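Local coordinates for protein possible thiamine biosynthesis enzyme (Candida albicans, PDB 2X7Q) that is of unknown function but has the periplasmic binding protein fold of the SsuA/TauA solute-binding family, which suggests binding of a small, possibly thiamine-related ligand, at residues K18-P23 and V49-G54; D80-N85 and G290-S295; T105-D110 and S161-D166; Y131-V136 and I196-S201. The protein carries 1 engineered substitution. All coordinates share one frame; numbering follows the deposited sequence.

Contact 1. Residues K18-P23 and V49-G54; sequences KVAYIP and VKVPEG
V49 N gives its hydrogen to V19 O over 2.7 Å, an almost straight bond (169° at the hydrogen) and the shortest polar link between K18-P23 and V49-G54. Two more backbone bonds carry the parallel pairing forward: Y21 N reaches V49 O at 3.0 Å, and V51 N meets Y21 O at 2.8 Å. V49 O also has a CA-H...O contact from A20, whose CA lies 3.3 Å away. On the side of the sheet where A20 and V49 point, the small A20 lets a branched neighbour close in, and its CB lies 4.1 Å from V51 CG2. L58 of helix 55-63 touches A20 and V51, so apolar types suit this side. The side of Y21 and K50 is more open and uses longer groups. The Y21 ring carbon CG is tucked between its own backbone N and carbonyl carbon (chi1 76°), which brings the ring back over strand 46-50; there K50 CA makes an off-centre CH-pi contact, 4.2 Å from the ring centroid. The aliphatic part of K50 continues past the tyrosine hydroxyl and crosses P23 at about a right angle, with K50 CG 3.5 Å from P23 CG. Beyond the strands a type I turn runs from V51 to G54, and I22 CD1 rests on G54 CA at 3.5 Å. Glycine suits that corner, since its backbone angles would jam a CB against the preceding carbonyl. Two parallel neighbours joined through helices 28-35 and 38-41 form a beta-alpha-beta crossover, the opening unit of a periplasmic binding protein lobe.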
loop_
_atom_site.group_PDB
_atom_site.type_symbol
_atom_site.label_atom_id
_atom_site.label_comp_id
_atom_site.label_asym_id
_atom_site.label_seq_id
_atom_site.Cartn_x
_atom_site.Cartn_y
_atom_site.Cartn_z
ATOM N N LYS A 18 2.197 -18.777 1.268
ATOM C CA LYS A 18 2.322 -17.826 2.366
ATOM C C LYS A 18 2.096 -16.405 1.860
ATOM O O LYS A 18 2.900 -15.873 1.093
ATOM C CB LYS A 18 3.697 -17.942 3.027
ATOM C CG LYS A 18 3.999 -19.317 3.594
ATOM C CD LYS A 18 5.308 -19.332 4.368
ATOM C CE LYS A 18 5.234 -18.456 5.604
ATOM N NZ LYS A 18 6.514 -18.447 6.365
ATOM N N VAL A 19 0.995 -15.795 2.288
ATOM C CA VAL A 19 0.622 -14.468 1.810
ATOM C C VAL A 19 0.795 -13.401 2.890
ATOM O O VAL A 19 0.156 -13.455 3.942
ATOM C CB VAL A 19 -0.833 -14.448 1.305
ATOM C CG1 VAL A 19 -1.215 -13.054 0.838
ATOM C CG2 VAL A 19 -1.023 -15.463 0.188
ATOM N N ALA A 20 1.664 -12.432 2.620
ATOM C CA ALA A 20 1.896 -11.325 3.544
ATOM C C ALA A 20 0.944 -10.172 3.250
ATOM O O ALA A 20 0.828 -9.738 2.105
ATOM C CB ALA A 20 3.330 -10.856 3.462
ATOM N N TYR A 21 0.260 -9.689 4.282
ATOM C CA TYR A 21 -0.696 -8.596 4.129
ATOM C C TYR A 21 -0.550 -7.571 5.250
ATOM O O TYR A 21 0.083 -7.837 6.274
ATOM C CB TYR A 21 -2.124 -9.140 4.122
ATOM C CG TYR A 21 -2.626 -9.537 5.494
ATOM C CD1 TYR A 21 -3.426 -8.677 6.239
ATOM C CD2 TYR A 21 -2.300 -10.767 6.046
ATOM C CE1 TYR A 21 -3.889 -9.035 7.492
ATOM C CE2 TYR A 21 -2.757 -11.135 7.295
ATOM C CZ TYR A 21 -3.550 -10.266 8.016
ATOM O OH TYR A 21 -4.001 -10.637 9.262
ATOM N N ILE A 22 -1.150 -6.403 5.054
ATOM C CA ILE A 22 -1.144 -5.361 6.071
ATOM C C ILE A 22 -2.527 -5.238 6.700
ATOM O O ILE A 22 -3.509 -4.996 6.003
ATOM C CB ILE A 22 -0.721 -4.003 5.486
ATOM C CG1 ILE A 22 0.622 -4.133 4.767
ATOM C CG2 ILE A 22 -0.654 -2.948 6.582
ATOM C CD1 ILE A 22 1.065 -2.873 4.065
ATOM N N PRO A 23 -2.607 -5.411 8.027
ATOM C CA PRO A 23 -3.882 -5.405 8.754
ATOM C C PRO A 23 -4.542 -4.029 8.774
ATOM O O PRO A 23 -4.471 -3.320 9.779
ATOM C CB PRO A 23 -3.479 -5.817 10.174
ATOM C CG PRO A 23 -2.056 -5.402 10.296
ATOM C CD PRO A 23 -1.459 -5.606 8.928
ATOM N N VAL A 49 0.316 -14.016 6.622
ATOM C CA VAL A 49 1.320 -13.427 7.499
ATOM C C VAL A 49 1.045 -11.940 7.698
ATOM O O VAL A 49 1.212 -11.140 6.778
ATOM C CB VAL A 49 2.741 -13.611 6.932
ATOM C CG1 VAL A 49 3.762 -12.901 7.809
ATOM C CG2 VAL A 49 3.075 -15.091 6.805
ATOM N N LYS A 50 0.623 -11.573 8.903
ATOM C CA LYS A 50 0.310 -10.182 9.210
ATOM C C LYS A 50 1.573 -9.327 9.310
ATOM O O LYS A 50 2.517 -9.675 10.020
ATOM C CB LYS A 50 -0.477 -10.095 10.520
ATOM C CG LYS A 50 -0.965 -8.698 10.874
ATOM C CD LYS A 50 -1.459 -8.629 12.310
ATOM C CE LYS A 50 -2.565 -9.638 12.574
ATOM N NZ LYS A 50 -3.039 -9.569 13.993
ATOM N N VAL A 51 1.574 -8.203 8.599
ATOM C CA VAL A 51 2.692 -7.269 8.625
ATOM C C VAL A 51 2.200 -5.860 8.951
ATOM O O VAL A 51 1.901 -5.086 8.047
ATOM C CB VAL A 51 3.440 -7.261 7.275
ATOM C CG1 VAL A 51 4.640 -6.325 7.333
ATOM C CG2 VAL A 51 3.877 -8.674 6.902
ATOM N N PRO A 52 2.114 -5.531 10.251
ATOM C CA PRO A 52 1.618 -4.239 10.746
ATOM C C PRO A 52 2.447 -3.024 10.328
ATOM O O PRO A 52 1.936 -1.908 10.433
ATOM C CB PRO A 52 1.702 -4.387 12.273
ATOM C CG PRO A 52 1.744 -5.846 12.530
ATOM C CD PRO A 52 2.469 -6.438 11.357
ATOM N N GLU A 53 3.687 -3.221 9.884
ATOM C CA GLU A 53 4.583 -2.089 9.626
ATOM C C GLU A 53 4.796 -1.755 8.149
ATOM O O GLU A 53 5.806 -1.149 7.788
ATOM C CB GLU A 53 5.940 -2.289 10.313
ATOM C CG GLU A 53 5.978 -3.404 11.339
ATOM C CD GLU A 53 6.280 -4.744 10.713
ATOM O OE1 GLU A 53 5.827 -5.773 11.250
ATOM O OE2 GLU A 53 6.974 -4.766 9.678
ATOM N N GLY A 54 3.849 -2.148 7.303
ATOM C CA GLY A 54 3.835 -1.700 5.921
ATOM C C GLY A 54 4.588 -2.514 4.880
ATOM O O GLY A 54 5.113 -3.595 5.161
#

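Contact 2. Residues D80-N85 and G290-S295; sequences DIAKGN and GVLAES
The backbones stay well apart, with K83 and E294 the nearest pair at 7.3 Å between CA atoms, where the C-terminal end of helix 74-82 faces the linker joining helices 275-289 and 296-306. Helix 74-82 closes in a Schellman motif at G84, whose positive phi is easily adopted by glycine, and G290 ends helix 275-289 in the same way. Side chains and water bridge the gap. At its buried side A82 CB meets L292 CD2 at 3.7 Å, a small residue giving room to a branched one, and I299 of helix 296-306 touches both. E294 carries its CG to within 3.8 Å of A82 O, a carbonyl bonded to R302. The outer side is polar and wet. The charged ends of K83 and E294 do not meet, K83 NZ standing 5.0 Å from E294 OE1. The lysine chain runs extended until a bend at its last torsion (chi4 -64°) that sets the ammonium between two waters. One of them, water 2, passes a hydrogen to V291 O. The other, water 3, accepts from K83 NZ at 2.8 Å and donates to E294 OE1 at 2.9 Å, while water 1 donates to E294 OE2 at 2.8 Å.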
loop_
_atom_site.group_PDB
_atom_site.type_symbol
_atom_site.label_atom_id
_atom_site.label_comp_id
_atom_site.label_asym_id
_atom_site.label_seq_id
_atom_site.Cartn_x
_atom_site.Cartn_y
_atom_site.Cartn_z
ATOM N N ASP A 80 10.972 -0.033 -5.985
ATOM C CA ASP A 80 11.930 -1.090 -5.685
ATOM C C ASP A 80 12.413 -1.765 -6.967
ATOM O O ASP A 80 13.597 -2.069 -7.111
ATOM C CB ASP A 80 11.308 -2.122 -4.741
ATOM C CG ASP A 80 12.350 -2.953 -4.014
ATOM O OD1 ASP A 80 13.214 -2.365 -3.332
ATOM O OD2 ASP A 80 12.302 -4.195 -4.121
ATOM N N ILE A 81 11.490 -1.994 -7.899
ATOM C CA ILE A 81 11.828 -2.596 -9.186
ATOM C C ILE A 81 12.650 -1.634 -10.040
ATOM O O ILE A 81 13.640 -2.026 -10.658
ATOM C CB ILE A 81 10.562 -3.012 -9.965
ATOM C CG1 ILE A 81 9.794 -4.091 -9.200
ATOM C CG2 ILE A 81 10.928 -3.506 -11.358
ATOM C CD1 ILE A 81 8.522 -4.541 -9.889
ATOM N N ALA A 82 12.229 -0.373 -10.065
ATOM C CA ALA A 82 12.924 0.664 -10.821
ATOM C C ALA A 82 14.337 0.890 -10.292
ATOM O O ALA A 82 15.200 1.409 -11.001
ATOM C CB ALA A 82 12.130 1.961 -10.786
ATOM N N LYS A 83 14.562 0.502 -9.039
ATOM C CA LYS A 83 15.858 0.683 -8.396
ATOM C C LYS A 83 16.778 -0.517 -8.627
ATOM O O LYS A 83 17.937 -0.505 -8.213
ATOM C CB LYS A 83 15.689 0.964 -6.898
ATOM C CG LYS A 83 15.157 2.363 -6.580
ATOM C CD LYS A 83 14.796 2.497 -5.104
ATOM C CE LYS A 83 14.348 3.912 -4.749
ATOM N NZ LYS A 83 15.434 4.912 -4.932
ATOM N N GLY A 84 16.259 -1.549 -9.287
ATOM C CA GLY A 84 17.078 -2.681 -9.681
ATOM C C GLY A 84 16.767 -4.008 -9.013
ATOM O O GLY A 84 17.614 -4.901 -8.982
ATOM N N ASN A 85 15.561 -4.149 -8.474
ATOM C CA ASN A 85 15.150 -5.430 -7.908
ATOM C C ASN A 85 14.400 -6.266 -8.941
ATOM O O ASN A 85 13.175 -6.210 -9.026
ATOM C CB ASN A 85 14.306 -5.238 -6.645
ATOM C CG ASN A 85 14.115 -6.530 -5.871
ATOM O OD1 ASN A 85 14.295 -7.623 -6.408
ATOM N ND2 ASN A 85 13.750 -6.409 -4.602
ATOM N N GLY A 290 11.708 13.607 -7.780
ATOM C CA GLY A 290 13.079 13.442 -7.333
ATOM C C GLY A 290 13.332 12.158 -6.569
ATOM O O GLY A 290 14.459 11.888 -6.152
ATOM N N VAL A 291 12.285 11.361 -6.382
ATOM C CA VAL A 291 12.412 10.092 -5.675
ATOM C C VAL A 291 13.287 9.117 -6.456
ATOM O O VAL A 291 14.140 8.438 -5.884
ATOM C CB VAL A 291 11.037 9.447 -5.413
ATOM C CG1 VAL A 291 11.201 8.086 -4.752
ATOM C CG2 VAL A 291 10.179 10.361 -4.551
ATOM N N LEU A 292 13.065 9.051 -7.765
ATOM C CA LEU A 292 13.847 8.173 -8.630
ATOM C C LEU A 292 14.872 8.957 -9.443
ATOM O O LEU A 292 14.536 9.951 -10.086
ATOM C CB LEU A 292 12.931 7.375 -9.561
ATOM C CG LEU A 292 12.464 6.000 -9.075
ATOM C CD1 LEU A 292 12.053 6.042 -7.619
ATOM C CD2 LEU A 292 11.315 5.499 -9.943
ATOM N N ALA A 293 16.122 8.504 -9.409
ATOM C CA ALA A 293 17.203 9.177 -10.118
ATOM C C ALA A 293 17.562 8.455 -11.415
ATOM O O ALA A 293 18.178 9.036 -12.308
ATOM C CB ALA A 293 18.424 9.303 -9.224
ATOM N N GLU A 294 17.178 7.186 -11.510
ATOM C CA GLU A 294 17.441 6.393 -12.705
ATOM C C GLU A 294 16.776 7.013 -13.930
ATOM O O GLU A 294 15.695 7.596 -13.830
ATOM C CB GLU A 294 16.957 4.953 -12.516
ATOM C CG GLU A 294 17.774 4.135 -11.521
ATOM C CD GLU A 294 17.506 4.515 -10.076
ATOM O OE1 GLU A 294 16.506 5.215 -9.815
ATOM O OE2 GLU A 294 18.293 4.108 -9.197
ATOM N N SER A 295 17.426 6.891 -15.082
ATOM C CA SER A 295 16.893 7.453 -16.319
ATOM C C SER A 295 15.577 6.779 -16.699
ATOM O O SER A 295 15.255 5.701 -16.200
ATOM C CB SER A 295 17.906 7.314 -17.459
ATOM O OG SER A 295 18.059 5.957 -17.839
HETATM O O HOH W 1 19.585 1.812 -10.248
HETATM O O HOH W 2 14.173 7.436 -3.265
HETATM O O HOH W 3 16.828 6.035 -7.052
#

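Contact 3. Residues T105-D110 and S161-D166; sequences TGSNRD and SVNLKD
R109 NH1 donates to V162 O at 2.7 Å, and S107 N donates to N163 OD1 at 2.8 Å with 161° at the hydrogen. V162 O belongs to the last turn of helix 155-162 and N163 OD1 to the side chain just beyond it, where the helix closes in a Schellman motif with L164 at positive phi; the loop after strand 100-106 thus supplies donors to a helix C terminus. V162 O lies near the plane of the guanidinium, but the bond is bent, with NH1 tilted from the carbonyl plane. The same NH1 also reaches S171 O, and NH2 forms salt bridges with D111 and D172, which together fix how the flat group is turned. Successive bends at chi2 and chi3 (-68° and -58°) curl the chain back so that this long residue works close to its own backbone. N163 OD1 is gripped further by water 5, which donates to it at 2.9 Å and accepts from N108 N. The other end of the same amide, ND2, bonds E189 O, so asparagine suits a place needing both an acceptor and a donor. Between these bonds the two backbones come very near: G106, with no side chain, lets its CA sit 3.1 Å from V162 O. V162 packs its CG2 against the strand backbone, 3.7 Å from T105 C, while the hydroxyl of T105 turns to D172 O. Outermost, L164 crosses R109 at about a right angle and offers a greasy lid to the flat cation, with L164 CD1 4.0 Å above the centre of the guanidinium.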
loop_
_atom_site.group_PDB
_atom_site.type_symbol
_atom_site.label_atom_id
_atom_site.label_comp_id
_atom_site.label_asym_id
_atom_site.label_seq_id
_atom_site.Cartn_x
_atom_site.Cartn_y
_atom_site.Cartn_z
ATOM N N THR A 105 0.290 17.258 12.221
ATOM C CA THR A 105 1.264 17.902 13.092
ATOM C C THR A 105 0.755 17.863 14.528
ATOM O O THR A 105 -0.337 17.358 14.792
ATOM C CB THR A 105 1.532 19.360 12.673
ATOM O OG1 THR A 105 2.613 19.896 13.448
ATOM C CG2 THR A 105 0.292 20.216 12.876
ATOM N N GLY A 106 1.550 18.393 15.452
ATOM C CA GLY A 106 1.177 18.413 16.854
ATOM C C GLY A 106 -0.136 19.129 17.105
ATOM O O GLY A 106 -0.613 19.879 16.255
ATOM N N SER A 107 -0.721 18.898 18.276
ATOM C CA SER A 107 -1.985 19.523 18.641
ATOM C C SER A 107 -1.822 21.025 18.849
ATOM O O SER A 107 -2.685 21.812 18.460
ATOM C CB SER A 107 -2.555 18.878 19.904
ATOM O OG SER A 107 -1.673 19.022 20.999
ATOM N N ASN A 108 -0.708 21.414 19.463
ATOM C CA ASN A 108 -0.418 22.821 19.713
ATOM C C ASN A 108 0.923 23.239 19.121
ATOM O O ASN A 108 1.934 23.286 19.825
ATOM C CB ASN A 108 -0.438 23.117 21.213
ATOM C CG ASN A 108 -0.248 24.592 21.517
ATOM O OD1 ASN A 108 -1.079 25.423 21.153
ATOM N ND2 ASN A 108 0.845 24.922 22.197
ATOM N N ARG A 109 0.928 23.544 17.827
ATOM C CA ARG A 109 2.150 23.949 17.144
ATOM C C ARG A 109 1.970 25.285 16.425
ATOM O O ARG A 109 1.502 25.325 15.288
ATOM C CB ARG A 109 2.583 22.878 16.142
ATOM C CG ARG A 109 2.915 21.535 16.762
ATOM C CD ARG A 109 4.174 21.609 17.608
ATOM N NE ARG A 109 5.323 22.063 16.830
ATOM C CZ ARG A 109 6.093 21.263 16.098
ATOM N NH1 ARG A 109 5.838 19.965 16.039
ATOM N NH2 ARG A 109 7.116 21.763 15.420
ATOM N N ASP A 110 2.338 26.375 17.091
ATOM C CA ASP A 110 2.225 27.703 16.499
ATOM C C ASP A 110 3.161 27.860 15.304
ATOM O O ASP A 110 2.945 28.711 14.443
ATOM C CB ASP A 110 2.527 28.785 17.538
ATOM C CG ASP A 110 1.421 28.938 18.561
ATOM O OD1 ASP A 110 0.410 28.213 18.461
ATOM O OD2 ASP A 110 1.564 29.788 19.464
ATOM N N SER A 161 6.158 12.501 18.158
ATOM C CA SER A 161 7.209 13.341 17.591
ATOM C C SER A 161 6.706 14.736 17.236
ATOM O O SER A 161 7.304 15.735 17.630
ATOM C CB SER A 161 7.808 12.673 16.358
ATOM O OG SER A 161 8.785 13.501 15.761
ATOM N N VAL A 162 5.607 14.796 16.491
ATOM C CA VAL A 162 5.038 16.074 16.080
ATOM C C VAL A 162 4.484 16.843 17.274
ATOM O O VAL A 162 4.252 18.049 17.195
ATOM C CB VAL A 162 3.938 15.896 15.016
ATOM C CG1 VAL A 162 4.539 15.396 13.711
ATOM C CG2 VAL A 162 2.861 14.948 15.516
ATOM N N ASN A 163 4.272 16.135 18.378
ATOM C CA ASN A 163 3.845 16.765 19.620
ATOM C C ASN A 163 5.039 17.103 20.507
ATOM O O ASN A 163 4.877 17.558 21.639
ATOM C CB ASN A 163 2.856 15.870 20.370
ATOM C CG ASN A 163 1.451 15.964 19.812
ATOM O OD1 ASN A 163 0.909 17.056 19.648
ATOM N ND2 ASN A 163 0.853 14.818 19.519
ATOM N N LEU A 164 6.238 16.866 19.981
ATOM C CA LEU A 164 7.474 17.177 20.689
ATOM C C LEU A 164 7.510 16.528 22.066
ATOM O O LEU A 164 7.892 17.162 23.051
ATOM C CB LEU A 164 7.654 18.692 20.807
ATOM C CG LEU A 164 7.624 19.469 19.489
ATOM C CD1 LEU A 164 7.831 20.958 19.742
ATOM C CD2 LEU A 164 8.669 18.937 18.525
ATOM N N LYS A 165 7.115 15.261 22.127
ATOM C CA LYS A 165 7.116 14.515 23.378
ATOM C C LYS A 165 8.524 14.033 23.712
ATOM O O LYS A 165 9.379 13.925 22.831
ATOM C CB LYS A 165 6.164 13.321 23.284
ATOM C CG LYS A 165 4.756 13.682 22.845
ATOM C CD LYS A 165 4.042 14.528 23.883
ATOM C CE LYS A 165 3.776 13.733 25.151
ATOM N NZ LYS A 165 2.926 12.540 24.882
ATOM N N ASP A 166 8.760 13.752 24.989
ATOM C CA ASP A 166 10.049 13.231 25.432
ATOM C C ASP A 166 10.225 11.782 24.993
ATOM O O ASP A 166 9.249 11.042 24.867
ATOM C CB ASP A 166 10.173 13.331 26.954
ATOM C CG ASP A 166 10.214 14.766 27.443
ATOM O OD1 ASP A 166 10.873 15.603 26.788
ATOM O OD2 ASP A 166 9.594 15.056 28.489
HETATM O O HOH W 4 -1.676 16.243 21.639
HETATM O O HOH W 5 1.733 19.767 20.224
#

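Contact 4. Residues Y131-V136 and I196-S201; sequences YVMSFV and IYTPWS
I196 sends its extended chain toward helix 129-141, where CD1 meets M133 CE at 3.8 Å and V136 CG1 at 3.9 Å. With CG1 anti to the backbone N (chi1 178°), the ethyl arm gains the reach to touch both. M133 is a selenomethionine, and its bends at chi2 and chi3 bring CE to I196 and SE to T198 and W200; M175 of strand 173-177 touches both M133 and I196. Y197 points its side chain away, beside a bound glycerol that probably comes from the crystallisation liquor. T198 then puts its CG2 4.1 Å from M133 SE, crossing that chain at about a right angle, while T198 OG1 donates to W200 O at 2.8 Å, in the carbonyl plane, and also pairs with L99 N. Here the chain leaves strand 190-197 of one five-stranded sheet for strand 203-208 of the other, one of the passages between the two lobes of the periplasmic binding protein fold. P199 lies over a face of the W200 indole, its CD 3.4 Å above the ring plane. W200 makes an oblique Met-aromatic contact: M133 SE is 4.1 Å from W200 CZ2, the two side chains sliding past each other in opposite directions. V136 CG2 arrives instead at the edge of the ring, 4.4 Å from W200 CH2. The indole NE1 bonds E75 OE1.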
loop_
_atom_site.group_PDB
_atom_site.type_symbol
_atom_site.label_atom_id
_atom_site.label_comp_id
_atom_site.label_asym_id
_atom_site.label_seq_id
_atom_site.Cartn_x
_atom_site.Cartn_y
_atom_site.Cartn_z
ATOM N N TYR A 131 7.483 8.457 3.472
ATOM C CA TYR A 131 8.711 9.090 3.004
ATOM C C TYR A 131 8.581 9.528 1.548
ATOM O O TYR A 131 8.848 10.679 1.212
ATOM C CB TYR A 131 9.897 8.135 3.166
ATOM C CG TYR A 131 11.175 8.628 2.524
ATOM C CD1 TYR A 131 11.537 8.216 1.249
ATOM C CD2 TYR A 131 12.017 9.506 3.193
ATOM C CE1 TYR A 131 12.702 8.664 0.656
ATOM C CE2 TYR A 131 13.185 9.961 2.608
ATOM C CZ TYR A 131 13.523 9.537 1.340
ATOM O OH TYR A 131 14.683 9.985 0.755
ATOM N N VAL A 132 8.172 8.601 0.688
ATOM C CA VAL A 132 8.035 8.879 -0.738
ATOM C C VAL A 132 7.043 10.006 -1.009
ATOM O O VAL A 132 7.320 10.911 -1.795
ATOM C CB VAL A 132 7.593 7.621 -1.512
ATOM C CG1 VAL A 132 7.083 7.998 -2.894
ATOM C CG2 VAL A 132 8.733 6.622 -1.601
HETATM N N MSE A 133 5.893 9.952 -0.347
HETATM C CA MSE A 133 4.834 10.931 -0.562
HETATM C C MSE A 133 5.230 12.338 -0.129
HETATM O O MSE A 133 4.629 13.313 -0.571
HETATM C CB MSE A 133 3.549 10.504 0.154
HETATM C CG MSE A 133 2.854 9.309 -0.475
HETATM SE SE MSE A 133 2.405 9.624 -2.345
HETATM C CE MSE A 133 1.311 11.208 -2.130
ATOM N N SER A 134 6.231 12.444 0.739
ATOM C CA SER A 134 6.697 13.752 1.184
ATOM C C SER A 134 7.328 14.498 0.015
ATOM O O SER A 134 7.223 15.719 -0.084
ATOM C CB SER A 134 7.692 13.622 2.339
ATOM O OG SER A 134 8.952 13.163 1.891
ATOM N N PHE A 135 7.983 13.753 -0.871
ATOM C CA PHE A 135 8.573 14.327 -2.075
ATOM C C PHE A 135 7.485 14.763 -3.053
ATOM O O PHE A 135 7.542 15.859 -3.607
ATOM C CB PHE A 135 9.507 13.319 -2.748
ATOM C CG PHE A 135 10.790 13.079 -1.997
ATOM C CD1 PHE A 135 10.823 12.231 -0.901
ATOM C CD2 PHE A 135 11.964 13.699 -2.395
ATOM C CE1 PHE A 135 12.001 12.010 -0.213
ATOM C CE2 PHE A 135 13.147 13.481 -1.711
ATOM C CZ PHE A 135 13.165 12.634 -0.619
ATOM N N VAL A 136 6.499 13.897 -3.262
ATOM C CA VAL A 136 5.385 14.200 -4.152
ATOM C C VAL A 136 4.650 15.454 -3.683
ATOM O O VAL A 136 4.319 16.325 -4.486
ATOM C CB VAL A 136 4.401 13.016 -4.239
ATOM C CG1 VAL A 136 3.180 13.387 -5.066
ATOM C CG2 VAL A 136 5.093 11.792 -4.819
ATOM N N ILE A 196 -3.532 14.728 0.409
ATOM C CA ILE A 196 -3.016 14.506 -0.939
ATOM C C ILE A 196 -3.267 13.084 -1.429
ATOM O O ILE A 196 -2.895 12.115 -0.769
ATOM C CB ILE A 196 -1.509 14.828 -1.037
ATOM C CG1 ILE A 196 -0.993 14.543 -2.448
ATOM C CG2 ILE A 196 -0.724 14.037 -0.009
ATOM C CD1 ILE A 196 0.481 14.833 -2.627
ATOM N N TYR A 197 -3.906 12.969 -2.588
ATOM C CA TYR A 197 -4.190 11.669 -3.182
ATOM C C TYR A 197 -2.990 11.158 -3.965
ATOM O O TYR A 197 -2.164 11.941 -4.437
ATOM C CB TYR A 197 -5.400 11.758 -4.117
ATOM C CG TYR A 197 -6.722 11.993 -3.421
ATOM C CD1 TYR A 197 -7.459 10.932 -2.911
ATOM C CD2 TYR A 197 -7.239 13.273 -3.290
ATOM C CE1 TYR A 197 -8.671 11.145 -2.278
ATOM C CE2 TYR A 197 -8.447 13.497 -2.661
ATOM C CZ TYR A 197 -9.161 12.429 -2.157
ATOM O OH TYR A 197 -10.365 12.645 -1.527
ATOM N N THR A 198 -2.898 9.840 -4.103
ATOM C CA THR A 198 -1.899 9.240 -4.973
ATOM C C THR A 198 -2.410 9.293 -6.408
ATOM O O THR A 198 -3.552 8.916 -6.675
ATOM C CB THR A 198 -1.613 7.776 -4.588
ATOM O OG1 THR A 198 -2.808 6.998 -4.729
ATOM C CG2 THR A 198 -1.122 7.688 -3.150
ATOM N N PRO A 199 -1.571 9.776 -7.337
ATOM C CA PRO A 199 -1.973 9.860 -8.744
ATOM C C PRO A 199 -2.251 8.480 -9.332
ATOM O O PRO A 199 -2.839 8.376 -10.408
ATOM C CB PRO A 199 -0.744 10.472 -9.425
ATOM C CG PRO A 199 0.015 11.146 -8.330
ATOM C CD PRO A 199 -0.224 10.326 -7.106
ATOM N N TRP A 200 -1.837 7.436 -8.620
ATOM C CA TRP A 200 -1.934 6.070 -9.124
ATOM C C TRP A 200 -2.848 5.205 -8.262
ATOM O O TRP A 200 -3.212 5.589 -7.150
ATOM C CB TRP A 200 -0.542 5.441 -9.168
ATOM C CG TRP A 200 0.200 5.586 -7.874
ATOM C CD1 TRP A 200 0.066 4.810 -6.762
ATOM C CD2 TRP A 200 1.190 6.578 -7.556
ATOM N NE1 TRP A 200 0.911 5.254 -5.772
ATOM C CE2 TRP A 200 1.608 6.333 -6.233
ATOM C CE3 TRP A 200 1.757 7.640 -8.262
ATOM C CZ2 TRP A 200 2.575 7.120 -5.605
ATOM C CZ3 TRP A 200 2.715 8.417 -7.635
ATOM C CH2 TRP A 200 3.114 8.153 -6.320
ATOM N N SER A 201 -3.215 4.036 -8.783
ATOM C CA SER A 201 -3.935 3.041 -7.996
ATOM C C SER A 201 -3.070 2.660 -6.800
ATOM O O SER A 201 -1.857 2.522 -6.929
ATOM C CB SER A 201 -4.259 1.810 -8.842
ATOM O OG SER A 201 -5.143 2.139 -9.901
#

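How the contacts relate
From the N terminus, contact 1 closes first, a short loop pairing strands 17-21 and 46-50 at the edge of the first sheet. Contact 2 opens next, on helix 74-82, and closes only after helix 275-289, so the second lobe lies within its loop. Contacts 3 and 4 both nest there and cross each other, since helix 129-141 enters before the loop of contact 3 has closed. Both reach the second sheet, through the neighbouring strands 100-106 and 190-197, although their nearest atoms remain about 12 Å apart. Contacts 2 and 4 touch directly, V291 CG2 lying 3.5 Å from F135 CB, which ties the late linker to the second lobe.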